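Local coordinates for protein GCN5-related N-acetyltransferase (Kribbella flavida, PDB 4IUS) that belongs to the GCN5-related N-acetyltransferase (GNAT) family and probably transfers an acyl group to an acceptor that is not identified here, at residues 25-30 and 60-65; 29-34 and 46-51; 123-128 and 164-169. The protein carries 1 engineered substitution. All blocks are in the same frame, centred on the assembly; numbering follows the deposited sequence.

Contact 1: 25-30 and 60-65; sequences VVAGPL and PWALET
Ala27, at the end of strand 25-27, meets three side chains of helix 60-65, those of Trp61, Ala62 and Thr65, the two elements running almost antiparallel (167° between their directions). Apolar contact does most of the work. Ala27 CB sits 3.7 Å from Trp61 CH2, 3.9 Å from Ala62 CB and 4.0 Å from Thr65 CG2. The Ala62 methyl is shared, since Leu30 CD1 also reaches Ala62 CB at 3.9 Å, coming from beyond the turn, and Leu30 continues to Ile66 and to Leu89 and Leu93 of helix 89-95. At the Val25 end of the strand, Val25 CG1 lies 4.2 Å from Thr65 CG2.

Carbon also meets backbone polar atoms. Ala27 O lies 3.2 Å from Ala62 CB while accepting the hydrogen bond from Leu30 N that closes the type II' turn of residues 27-30. Trp61 has CG anti to its backbone nitrogen (chi1 159°), which lays the benzo end of the indole beside this turn; the ring edge, near its plane, meets Gly28 N, with CZ3 3.6 Å away. Gly28 has a positive phi (58°), and a CB here would run into Pro29 CD.

The hydrogen bonds belong to each segment separately. Thr65 OG1 gives its proton to Trp61 O at 2.8 Å, from the opposite face of that carbonyl to Thr65 N, and the same hydroxyl lies over one face of the indole, offset toward its rim. The threonine thus satisfies its own polar end within the helix and presents CG2 to the strand. The segments share no hydrogen bond, so helix 59-71 is held to the hairpin here by apolar packing, alanine methyls fitted between the indole, a leucine and the threonine methyl.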
ATOM      1  N   VAL A  25       8.566 -16.274  -7.421  1.00 11.02           N
ATOM      2  CA  VAL A  25       8.564 -17.722  -7.138  1.00 10.91           C
ATOM      3  C   VAL A  25       7.097 -18.166  -7.103  1.00 10.47           C
ATOM      4  O   VAL A  25       6.408 -18.039  -6.081  1.00 10.40           O
ATOM      5  CB  VAL A  25       9.279 -18.036  -5.824  1.00 12.77           C
ATOM      6  CG1 VAL A  25       9.207 -19.540  -5.537  1.00 15.67           C
ATOM      7  CG2 VAL A  25      10.715 -17.514  -5.899  1.00 18.41           C
ATOM      8  N   VAL A  26       6.577 -18.546  -8.257  1.00 10.90           N
ATOM      9  CA  VAL A  26       5.170 -18.934  -8.353  1.00 10.81           C
ATOM     10  C   VAL A  26       5.032 -20.386  -7.905  1.00 11.49           C
ATOM     11  O   VAL A  26       5.748 -21.272  -8.349  1.00 13.95           O
ATOM     12  CB  VAL A  26       4.605 -18.794  -9.769  1.00 12.46           C
ATOM     13  CG1 VAL A  26       3.148 -19.296  -9.828  1.00 14.99           C
ATOM     14  CG2 VAL A  26       4.702 -17.333 -10.229  1.00 15.33           C
ATOM     15  N   ALA A  27       4.101 -20.644  -7.008  1.00  9.42           N
ATOM     16  CA  ALA A  27       3.851 -22.021  -6.516  1.00 10.09           C
ATOM     17  C   ALA A  27       2.344 -22.133  -6.296  1.00 10.19           C
ATOM     18  O   ALA A  27       1.832 -21.715  -5.249  1.00 10.18           O
ATOM     19  CB  ALA A  27       4.637 -22.307  -5.241  1.00 10.86           C
ATOM     20  N   GLY A  28       1.655 -22.693  -7.280  1.00 12.52           N
ATOM     21  CA  GLY A  28       0.220 -22.875  -7.131  1.00 13.81           C
ATOM     22  C   GLY A  28      -0.500 -21.561  -6.869  1.00 12.20           C
ATOM     23  O   GLY A  28      -0.346 -20.635  -7.641  1.00 12.98           O
ATOM     24  N   PRO A  29      -1.270 -21.477  -5.780  1.00 11.42           N
ATOM     25  CA  PRO A  29      -2.026 -20.271  -5.579  1.00 12.50           C
ATOM     26  C   PRO A  29      -1.258 -19.140  -4.945  1.00 10.18           C
ATOM     27  O   PRO A  29      -1.844 -18.100  -4.697  1.00 10.35           O
ATOM     28  CB  PRO A  29      -3.139 -20.729  -4.644  1.00 14.99           C
ATOM     29  CG  PRO A  29      -2.476 -21.779  -3.825  1.00 15.14           C
ATOM     30  CD  PRO A  29      -1.587 -22.508  -4.759  1.00 14.86           C
ATOM     31  N   LEU A  30       0.038 -19.322  -4.687  1.00  9.28           N
ATOM     32  CA  LEU A  30       0.847 -18.277  -4.042  1.00  8.81           C
ATOM     33  C   LEU A  30       1.986 -17.859  -4.967  1.00  9.03           C
ATOM     34  O   LEU A  30       2.486 -18.661  -5.756  1.00  9.23           O
ATOM     35  CB  LEU A  30       1.479 -18.809  -2.754  1.00  9.55           C
ATOM     36  CG  LEU A  30       0.519 -19.340  -1.715  1.00 13.19           C
ATOM     37  CD1 LEU A  30       1.310 -19.942  -0.575  1.00 14.32           C
ATOM     38  CD2 LEU A  30      -0.417 -18.252  -1.280  1.00 17.58           C
ATOM     39  N   PRO A  60       0.253 -26.460   1.370  1.00 10.00           N
ATOM     40  CA  PRO A  60       1.463 -26.818   2.119  1.00 10.71           C
ATOM     41  C   PRO A  60       2.730 -26.834   1.253  1.00  9.18           C
ATOM     42  O   PRO A  60       3.736 -26.221   1.603  1.00 10.43           O
ATOM     43  CB  PRO A  60       1.136 -28.198   2.655  1.00 13.57           C
ATOM     44  CG  PRO A  60      -0.353 -28.172   2.801  1.00 14.73           C
ATOM     45  CD  PRO A  60      -0.872 -27.378   1.635  1.00 11.15           C
ATOM     46  N   TRP A  61       2.674 -27.478   0.105  1.00  9.18           N
ATOM     47  CA  TRP A  61       3.798 -27.507  -0.824  1.00  8.90           C
ATOM     48  C   TRP A  61       4.121 -26.099  -1.316  1.00  8.80           C
ATOM     49  O   TRP A  61       5.280 -25.740  -1.446  1.00  8.91           O
ATOM     50  CB  TRP A  61       3.442 -28.432  -1.987  1.00  9.36           C
ATOM     51  CG  TRP A  61       4.261 -28.168  -3.214  1.00 10.13           C
ATOM     52  CD1 TRP A  61       5.551 -28.617  -3.500  1.00 10.03           C
ATOM     53  CD2 TRP A  61       3.916 -27.280  -4.279  1.00  9.51           C
ATOM     54  NE1 TRP A  61       5.966 -28.083  -4.694  1.00 10.77           N
ATOM     55  CE2 TRP A  61       5.021 -27.258  -5.183  1.00  9.57           C
ATOM     56  CE3 TRP A  61       2.800 -26.520  -4.575  1.00  9.74           C
ATOM     57  CZ2 TRP A  61       5.013 -26.469  -6.313  1.00  9.97           C
ATOM     58  CZ3 TRP A  61       2.801 -25.747  -5.707  1.00 10.43           C
ATOM     59  CH2 TRP A  61       3.884 -25.733  -6.564  1.00 10.57           C
ATOM     60  N   ALA A  62       3.101 -25.311  -1.617  1.00  8.44           N
ATOM     61  CA  ALA A  62       3.359 -23.958  -2.121  1.00  8.04           C
ATOM     62  C   ALA A  62       4.115 -23.110  -1.084  1.00  7.72           C
ATOM     63  O   ALA A  62       5.066 -22.384  -1.406  1.00  8.97           O
ATOM     64  CB  ALA A  62       2.025 -23.296  -2.509  1.00  9.30           C
ATOM     65  N   LEU A  63       3.638 -23.146   0.140  1.00  8.96           N
ATOM     66  CA  LEU A  63       4.242 -22.409   1.193  0.60  9.68           C
ATOM     67  C   LEU A  63       5.677 -22.875   1.456  1.00  8.84           C
ATOM     68  O   LEU A  63       6.548 -22.048   1.696  1.00 10.96           O
ATOM     69  CB  LEU A  63       3.316 -22.455   2.419  0.60 10.84           C
ATOM     70  CG  LEU A  63       3.689 -21.613   3.604  0.60  9.67           C
ATOM     71  CD1 LEU A  63       3.809 -20.141   3.242  0.60 13.17           C
ATOM     72  CD2 LEU A  63       2.637 -21.769   4.667  0.60 11.35           C
ATOM     73  N   GLU A  64       5.903 -24.177   1.482  1.00  9.84           N
ATOM     74  CA  GLU A  64       7.263 -24.635   1.681  0.60 10.28           C
ATOM     75  C   GLU A  64       8.176 -24.245   0.544  1.00 10.21           C
ATOM     76  O   GLU A  64       9.335 -23.919   0.795  1.00 11.79           O
ATOM     77  CB  GLU A  64       7.278 -26.136   1.899  0.60 11.21           C
ATOM     78  CG  GLU A  64       6.593 -26.571   3.174  0.60 12.66           C
ATOM     79  CD  GLU A  64       7.189 -25.900   4.391  0.60 15.52           C
ATOM     80  OE1 GLU A  64       8.425 -25.863   4.469  0.60 21.77           O
ATOM     81  OE2 GLU A  64       6.434 -25.350   5.222  0.60 15.94           O
ATOM     82  N   THR A  65       7.670 -24.242  -0.673  1.00  9.46           N
ATOM     83  CA  THR A  65       8.450 -23.821  -1.815  1.00  9.77           C
ATOM     84  C   THR A  65       8.901 -22.352  -1.661  1.00  9.41           C
ATOM     85  O   THR A  65      10.056 -21.986  -1.888  1.00 10.95           O
ATOM     86  CB  THR A  65       7.653 -24.013  -3.112  1.00  9.96           C
ATOM     87  OG1 THR A  65       7.367 -25.407  -3.272  1.00 11.24           O
ATOM     88  CG2 THR A  65       8.397 -23.497  -4.338  1.00 12.02           C
TER

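Contact 2: 29-34 and 46-51; sequences PLVGLL and VAAEPG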
ATOM      1  N   PRO A  29      -1.270 -21.477  -5.780  1.00 11.42           N
ATOM      2  CA  PRO A  29      -2.026 -20.271  -5.579  1.00 12.50           C
ATOM      3  C   PRO A  29      -1.258 -19.140  -4.945  1.00 10.18           C
ATOM      4  O   PRO A  29      -1.844 -18.100  -4.697  1.00 10.35           O
ATOM      5  CB  PRO A  29      -3.139 -20.729  -4.644  1.00 14.99           C
ATOM      6  CG  PRO A  29      -2.476 -21.779  -3.825  1.00 15.14           C
ATOM      7  CD  PRO A  29      -1.587 -22.508  -4.759  1.00 14.86           C
ATOM      8  N   LEU A  30       0.038 -19.322  -4.687  1.00  9.28           N
ATOM      9  CA  LEU A  30       0.847 -18.277  -4.042  1.00  8.81           C
ATOM     10  C   LEU A  30       1.986 -17.859  -4.967  1.00  9.03           C
ATOM     11  O   LEU A  30       2.486 -18.661  -5.756  1.00  9.23           O
ATOM     12  CB  LEU A  30       1.479 -18.809  -2.754  1.00  9.55           C
ATOM     13  CG  LEU A  30       0.519 -19.340  -1.715  1.00 13.19           C
ATOM     14  CD1 LEU A  30       1.310 -19.942  -0.575  1.00 14.32           C
ATOM     15  CD2 LEU A  30      -0.417 -18.252  -1.280  1.00 17.58           C
ATOM     16  N   VAL A  31       2.428 -16.613  -4.801  1.00  8.12           N
ATOM     17  CA  VAL A  31       3.652 -16.177  -5.452  1.00  8.43           C
ATOM     18  C   VAL A  31       4.505 -15.438  -4.441  1.00  7.64           C
ATOM     19  O   VAL A  31       4.058 -14.490  -3.786  1.00  8.91           O
ATOM     20  CB  VAL A  31       3.430 -15.329  -6.729  1.00  9.55           C
ATOM     21  CG1 VAL A  31       2.548 -14.106  -6.500  1.00 11.65           C
ATOM     22  CG2 VAL A  31       4.762 -14.984  -7.397  1.00 11.23           C
ATOM     23  N   GLY A  32       5.736 -15.906  -4.305  1.00  8.21           N
ATOM     24  CA  GLY A  32       6.731 -15.198  -3.499  1.00  7.65           C
ATOM     25  C   GLY A  32       7.429 -14.165  -4.345  1.00  8.64           C
ATOM     26  O   GLY A  32       7.724 -14.392  -5.513  1.00 10.13           O
ATOM     27  N   LEU A  33       7.670 -13.015  -3.771  1.00  8.11           N
ATOM     28  CA  LEU A  33       8.213 -11.856  -4.479  1.00  7.73           C
ATOM     29  C   LEU A  33       9.444 -11.376  -3.717  1.00  8.38           C
ATOM     30  O   LEU A  33       9.359 -10.930  -2.577  1.00  9.77           O
ATOM     31  CB  LEU A  33       7.175 -10.774  -4.574  1.00  8.78           C
ATOM     32  CG  LEU A  33       5.898 -11.153  -5.324  1.00 10.51           C
ATOM     33  CD1 LEU A  33       4.784 -10.123  -5.042  1.00 15.01           C
ATOM     34  CD2 LEU A  33       6.124 -11.352  -6.826  1.00 13.59           C
ATOM     35  N   LEU A  34      10.609 -11.502  -4.357  1.00  9.13           N
ATOM     36  CA  LEU A  34      11.913 -11.229  -3.713  1.00  9.85           C
ATOM     37  C   LEU A  34      12.553  -9.994  -4.367  1.00  9.93           C
ATOM     38  O   LEU A  34      12.835  -9.971  -5.567  1.00 11.28           O
ATOM     39  CB  LEU A  34      12.836 -12.466  -3.802  1.00  9.88           C
ATOM     40  CG  LEU A  34      12.444 -13.619  -2.875  1.00 11.20           C
ATOM     41  CD1 LEU A  34      12.987 -14.988  -3.288  1.00 15.41           C
ATOM     42  CD2 LEU A  34      12.823 -13.327  -1.429  1.00 13.00           C
ATOM     43  N   VAL A  46       2.093 -13.026  -2.069  1.00  7.35           N
ATOM     44  CA  VAL A  46       0.720 -12.612  -2.315  1.00  7.96           C
ATOM     45  C   VAL A  46       0.012 -13.739  -3.088  1.00  7.99           C
ATOM     46  O   VAL A  46       0.643 -14.754  -3.439  1.00  8.36           O
ATOM     47  CB  VAL A  46       0.634 -11.242  -3.060  1.00  8.65           C
ATOM     48  CG1 VAL A  46       1.384 -10.134  -2.286  1.00 11.11           C
ATOM     49  CG2 VAL A  46       1.131 -11.382  -4.495  1.00 10.08           C
ATOM     50  N   ALA A  47      -1.295 -13.581  -3.315  1.00  8.50           N
ATOM     51  CA  ALA A  47      -2.010 -14.560  -4.121  1.00  9.15           C
ATOM     52  C   ALA A  47      -1.550 -14.500  -5.574  1.00  9.57           C
ATOM     53  O   ALA A  47      -1.445 -13.432  -6.148  1.00 10.38           O
ATOM     54  CB  ALA A  47      -3.500 -14.307  -4.097  1.00 10.50           C
ATOM     55  N   ALA A  48      -1.272 -15.654  -6.149  1.00  9.51           N
ATOM     56  CA  ALA A  48      -0.854 -15.722  -7.540  1.00 10.17           C
ATOM     57  C   ALA A  48      -1.946 -15.371  -8.516  1.00 10.22           C
ATOM     58  O   ALA A  48      -1.634 -14.869  -9.593  1.00 12.86           O
ATOM     59  CB  ALA A  48      -0.328 -17.138  -7.831  1.00 11.42           C
ATOM     60  N   GLU A  49      -3.190 -15.712  -8.162  1.00 10.67           N
ATOM     61  CA  GLU A  49      -4.344 -15.620  -9.060  0.60 11.51           C
ATOM     62  C   GLU A  49      -5.555 -15.057  -8.288  1.00 11.74           C
ATOM     63  O   GLU A  49      -6.489 -15.783  -7.958  1.00 11.12           O
ATOM     64  CB  GLU A  49      -4.691 -16.995  -9.649  0.60 14.55           C
ATOM     65  CG  GLU A  49      -3.573 -17.629 -10.483  0.60 14.55           C
ATOM     66  CD  GLU A  49      -3.912 -19.043 -10.907  0.60 23.72           C
ATOM     67  OE1 GLU A  49      -5.110 -19.390 -10.910  0.60 27.89           O
ATOM     68  OE2 GLU A  49      -2.967 -19.803 -11.174  0.60 28.89           O
ATOM     69  N   PRO A  50      -5.566 -13.738  -8.015  1.00 11.86           N
ATOM     70  CA  PRO A  50      -6.761 -13.129  -7.410  1.00 12.67           C
ATOM     71  C   PRO A  50      -8.013 -13.420  -8.198  1.00 12.63           C
ATOM     72  O   PRO A  50      -7.997 -13.385  -9.429  1.00 14.61           O
ATOM     73  CB  PRO A  50      -6.464 -11.628  -7.451  1.00 16.12           C
ATOM     74  CG  PRO A  50      -5.016 -11.521  -7.613  1.00 15.44           C
ATOM     75  CD  PRO A  50      -4.520 -12.749  -8.292  1.00 12.78           C
ATOM     76  N   GLY A  51      -9.095 -13.719  -7.516  1.00 13.66           N
ATOM     77  CA  GLY A  51     -10.380 -13.967  -8.169  1.00 15.84           C
ATOM     78  C   GLY A  51     -10.613 -15.372  -8.729  1.00 16.15           C
ATOM     79  O   GLY A  51     -11.652 -15.640  -9.336  1.00 23.06           O
TER
HETATM   80  O   HOH W   1      -4.179 -17.246  -5.951  1.00 12.31           O
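Val31 and Val46 each hold one methyl between the backbone nitrogen and the carbonyl carbon, Val31 CG1 (chi1 55°) and Val46 CG2 (chi1 -56°, which puts CG1 next to the nitrogen). With the two side chains side by side and pointing the same way, Val31 CG1 meets Val46 CG2 at 3.7 Å. Leu33 comes across Val46 at about a right angle and brings its CD1 to 3.9 Å from the same Val46 CG2.

In the backbone, Val31 and Val46 form an antiparallel hydrogen-bonded pair of a beta hairpin: Val31 N gives to Val46 O at 2.9 Å, and Val46 N returns a bond to Val31 O at 3.0 Å. Leu30 and Ala47 follow as a non-hydrogen-bonded pair, and in the same register Ala48 N bonds to Pro29 O at 2.9 Å, now from well above the carbonyl plane (53° out of it), while Ala48 CB packs 3.6 Å from Pro29 C. A water donates to Pro29 O at 2.8 Å and accepts from Glu49 N, so this oxygen is gripped twice and the departing chain is tied back to the turn.

Strand 30-35 is the middle one of a three-stranded antiparallel sheet, with 22-27 on its other flank. Leu15 and Leu18 of helix 6-19 cover Val46 and Leu33, whereas Pro29 meets Val59 at the start of helix 59-71.

Contact 3: 123-128 and 164-169; sequences VTAAVV and VLIRMD
Val123 through Val127 pair with Met168 back to Val164 as antiparallel strands, 155° between their directions, at the outer edge of the mixed sheet of the GNAT fold. Hydrogen-bonded pairs Thr124-Arg167 and Ala126-Leu165 alternate with non-hydrogen-bonded pairs at Val123-Met168, Ala125-Ile166 and Val127-Val164. Leu165 N, for example, donates to Ala126 O at 2.9 Å.

The face bearing Val123, Ala125, Val164 and Ile166 packs on helix 202-216. Val123 forks between two partners: CG1 presses on Ile166 CG2 at 3.5 Å, a tight pair, and CG2 turns to the methyl end of the bent selenomethionine Met168, modelled in two conformers. Cutting Val123 back to an alanine would probably leave Ile166 CG2 without its partner methyl and open a gap beside Leu202. Ala125 CB touches Ile166 CD1 at 3.7 Å. Turned to the other side, Leu165 takes Val128 CG2 against its CG (4.0 Å) and joins it in packing on helix 131-141.

Thr124 and Arg167 share that second face. The threonine holds OG1 between its backbone nitrogen and carbonyl carbon (chi1 63°), facing the folded-back arginine. In one of its two modelled conformers, Arg167 NE donates to Thr124 OG1 at 2.9 Å with an N-H...O angle of 157°, the oxygen lying in the guanidinium plane, and a water stands 2.8 Å from Thr124 OG1.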
ATOM      1  N   VAL A 123      -2.362  27.749   3.983  1.00 10.92           N
ATOM      2  CA  VAL A 123      -2.073  26.374   3.598  1.00  9.23           C
ATOM      3  C   VAL A 123      -2.141  26.257   2.069  1.00  8.60           C
ATOM      4  O   VAL A 123      -3.101  26.706   1.437  1.00  9.82           O
ATOM      5  CB  VAL A 123      -3.019  25.360   4.286  1.00 10.85           C
ATOM      6  CG1 VAL A 123      -2.659  23.937   3.918  1.00 10.95           C
ATOM      7  CG2 VAL A 123      -3.007  25.516   5.794  1.00 14.87           C
ATOM      8  N   THR A 124      -1.103  25.665   1.478  1.00  8.90           N
ATOM      9  CA  THR A 124      -1.021  25.492   0.041  1.00  8.40           C
ATOM     10  C   THR A 124      -0.578  24.045  -0.237  1.00  7.98           C
ATOM     11  O   THR A 124      -0.164  23.326   0.672  1.00  8.25           O
ATOM     12  CB  THR A 124      -0.031  26.514  -0.571  1.00  9.52           C
ATOM     13  OG1 THR A 124       1.296  26.278  -0.048  1.00 10.60           O
ATOM     14  CG2 THR A 124      -0.436  27.973  -0.296  1.00 10.95           C
ATOM     15  N   ALA A 125      -0.603  23.650  -1.486  1.00  8.07           N
ATOM     16  CA  ALA A 125      -0.164  22.326  -1.897  1.00  7.58           C
ATOM     17  C   ALA A 125       0.686  22.406  -3.142  1.00  7.49           C
ATOM     18  O   ALA A 125       0.454  23.268  -3.988  1.00  8.95           O
ATOM     19  CB  ALA A 125      -1.336  21.419  -2.197  1.00  9.50           C
ATOM     20  N   ALA A 126       1.628  21.483  -3.258  1.00  7.96           N
ATOM     21  CA  ALA A 126       2.431  21.363  -4.444  1.00  8.71           C
ATOM     22  C   ALA A 126       2.828  19.905  -4.646  1.00  8.27           C
ATOM     23  O   ALA A 126       3.267  19.236  -3.720  1.00 10.15           O
ATOM     24  CB  ALA A 126       3.703  22.211  -4.313  1.00 12.48           C
ATOM     25  N   VAL A 127       2.789  19.423  -5.879  1.00  7.63           N
ATOM     26  CA  VAL A 127       3.317  18.131  -6.238  0.60  7.62           C
ATOM     27  C   VAL A 127       4.840  18.140  -6.026  1.00  7.85           C
ATOM     28  O   VAL A 127       5.525  19.120  -6.329  1.00  9.77           O
ATOM     29  CB  VAL A 127       2.983  17.805  -7.705  0.60  8.60           C
ATOM     30  CG1 VAL A 127       3.824  18.658  -8.651  0.60  9.87           C
ATOM     31  CG2 VAL A 127       3.160  16.321  -7.986  0.60  9.76           C
ATOM     32  N   VAL A 128       5.389  17.042  -5.527  1.00  6.99           N
ATOM     33  CA  VAL A 128       6.835  16.876  -5.388  1.00  6.41           C
ATOM     34  C   VAL A 128       7.483  16.870  -6.768  1.00  6.65           C
ATOM     35  O   VAL A 128       7.048  16.139  -7.656  1.00  8.12           O
ATOM     36  CB  VAL A 128       7.164  15.575  -4.646  1.00  6.68           C
ATOM     37  CG1 VAL A 128       8.608  15.191  -4.790  1.00  8.04           C
ATOM     38  CG2 VAL A 128       6.792  15.719  -3.198  1.00  8.12           C
ATOM     39  N   VAL A 164       3.060  14.514  -2.814  1.00  6.51           N
ATOM     40  CA  VAL A 164       2.657  15.911  -2.639  1.00  6.40           C
ATOM     41  C   VAL A 164       3.150  16.409  -1.278  1.00  6.01           C
ATOM     42  O   VAL A 164       3.313  15.622  -0.354  1.00  7.44           O
ATOM     43  CB  VAL A 164       1.116  16.097  -2.770  1.00  6.73           C
ATOM     44  CG1 VAL A 164       0.617  15.491  -4.079  1.00  9.02           C
ATOM     45  CG2 VAL A 164       0.367  15.582  -1.547  1.00  8.55           C
ATOM     46  N   LEU A 165       3.353  17.708  -1.203  1.00  6.00           N
ATOM     47  CA  LEU A 165       3.590  18.387   0.057  1.00  6.73           C
ATOM     48  C   LEU A 165       2.510  19.421   0.271  1.00  6.40           C
ATOM     49  O   LEU A 165       2.191  20.225  -0.619  1.00  7.46           O
ATOM     50  CB  LEU A 165       4.973  19.077   0.026  1.00  6.86           C
ATOM     51  CG  LEU A 165       6.167  18.103   0.012  1.00  7.51           C
ATOM     52  CD1 LEU A 165       7.469  18.865  -0.223  1.00  9.73           C
ATOM     53  CD2 LEU A 165       6.258  17.264   1.290  1.00  9.84           C
ATOM     54  N   ILE A 166       1.987  19.422   1.487  1.00  6.56           N
ATOM     55  CA  ILE A 166       1.102  20.465   1.990  1.00  6.80           C
ATOM     56  C   ILE A 166       1.987  21.404   2.803  1.00  7.19           C
ATOM     57  O   ILE A 166       2.754  20.937   3.671  1.00  8.86           O
ATOM     58  CB  ILE A 166      -0.016  19.887   2.873  1.00  8.02           C
ATOM     59  CG1 ILE A 166      -0.850  18.876   2.142  1.00  9.97           C
ATOM     60  CG2 ILE A 166      -0.853  20.981   3.517  1.00  9.90           C
ATOM     61  CD1 ILE A 166      -1.559  19.420   0.962  1.00 11.62           C
ATOM     62  N   ARG A 167       1.917  22.700   2.515  1.00  7.76           N
ATOM     63  CA  ARG A 167       2.763  23.687   3.154  0.70  8.32           C
ATOM     64  C   ARG A 167       1.937  24.650   3.964  1.00  7.86           C
ATOM     65  O   ARG A 167       0.827  25.009   3.579  1.00  9.73           O
ATOM     66  CB  ARG A 167       3.545  24.435   2.106  0.70  9.46           C
ATOM     67  CG  ARG A 167       4.251  23.517   1.099  0.70  9.97           C
ATOM     68  CD  ARG A 167       3.667  23.596  -0.303  0.70 11.31           C
ATOM     69  NE  ARG A 167       3.799  24.988  -0.723  0.70 12.49           N
ATOM     70  CZ  ARG A 167       4.938  25.547  -1.109  0.70 14.15           C
ATOM     71  NH1 ARG A 167       5.018  26.870  -1.309  0.70 17.81           N
ATOM     72  NH2 ARG A 167       6.005  24.783  -1.323  0.70 14.57           N
HETATM   73  N   MSE A 168       2.501  25.067   5.074  1.00  9.28           N
HETATM   74  CA  MSE A 168       1.940  26.118   5.890  0.60 10.06           C
HETATM   75  C   MSE A 168       2.918  27.295   5.863  1.00 10.31           C
HETATM   76  O   MSE A 168       4.099  27.131   6.233  1.00 10.08           O
HETATM   77  CB  MSE A 168       1.718  25.584   7.305  0.60 12.11           C
HETATM   78  CG  MSE A 168       1.168  26.595   8.280  0.60 14.87           C
HETATM   79 SE   MSE A 168      -0.620  27.234   7.928  0.39 18.26          SE
HETATM   80  CE  MSE A 168      -1.581  25.757   8.750  0.60 24.93           C
ATOM     81  N   ASP A 169       2.459  28.427   5.382  1.00 10.93           N
ATOM     82  CA  ASP A 169       3.321  29.582   5.216  1.00 11.59           C
ATOM     83  C   ASP A 169       4.623  29.166   4.502  1.00 11.41           C
ATOM     84  O   ASP A 169       5.713  29.641   4.832  1.00 12.76           O
ATOM     85  CB  ASP A 169       3.579  30.259   6.564  1.00 12.97           C
ATOM     86  CG  ASP A 169       2.327  30.794   7.189  1.00 15.92           C
ATOM     87  OD1 ASP A 169       1.445  31.296   6.444  1.00 20.26           O
ATOM     88  OD2 ASP A 169       2.230  30.703   8.407  1.00 20.78           O
TER
HETATM   89  O   HOH W   2       1.849  27.776   2.227  1.00 13.89           O

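Contacts 1 and 2 are one continuous piece of structure. They share Pro29 and Leu30, their centres are 9 Å apart, and Val25 N probably bonds to Gly32 O at 2.8 Å. Helix 59-71 and strand 44-47 both pack against the hairpin 22-35. Contact 3 belongs to a separate sheet beyond the centre of the chain, about 45 Å from contact 1 and 37 Å from contact 2 between centres, with nearest atoms about 32 and 25 Å away. Its strands back onto helix 202-216, whose start in GNAT enzymes usually lies by the acetyl-CoA pyrophosphate; contact 3 is therefore the one more plainly tied to the catalytic fold.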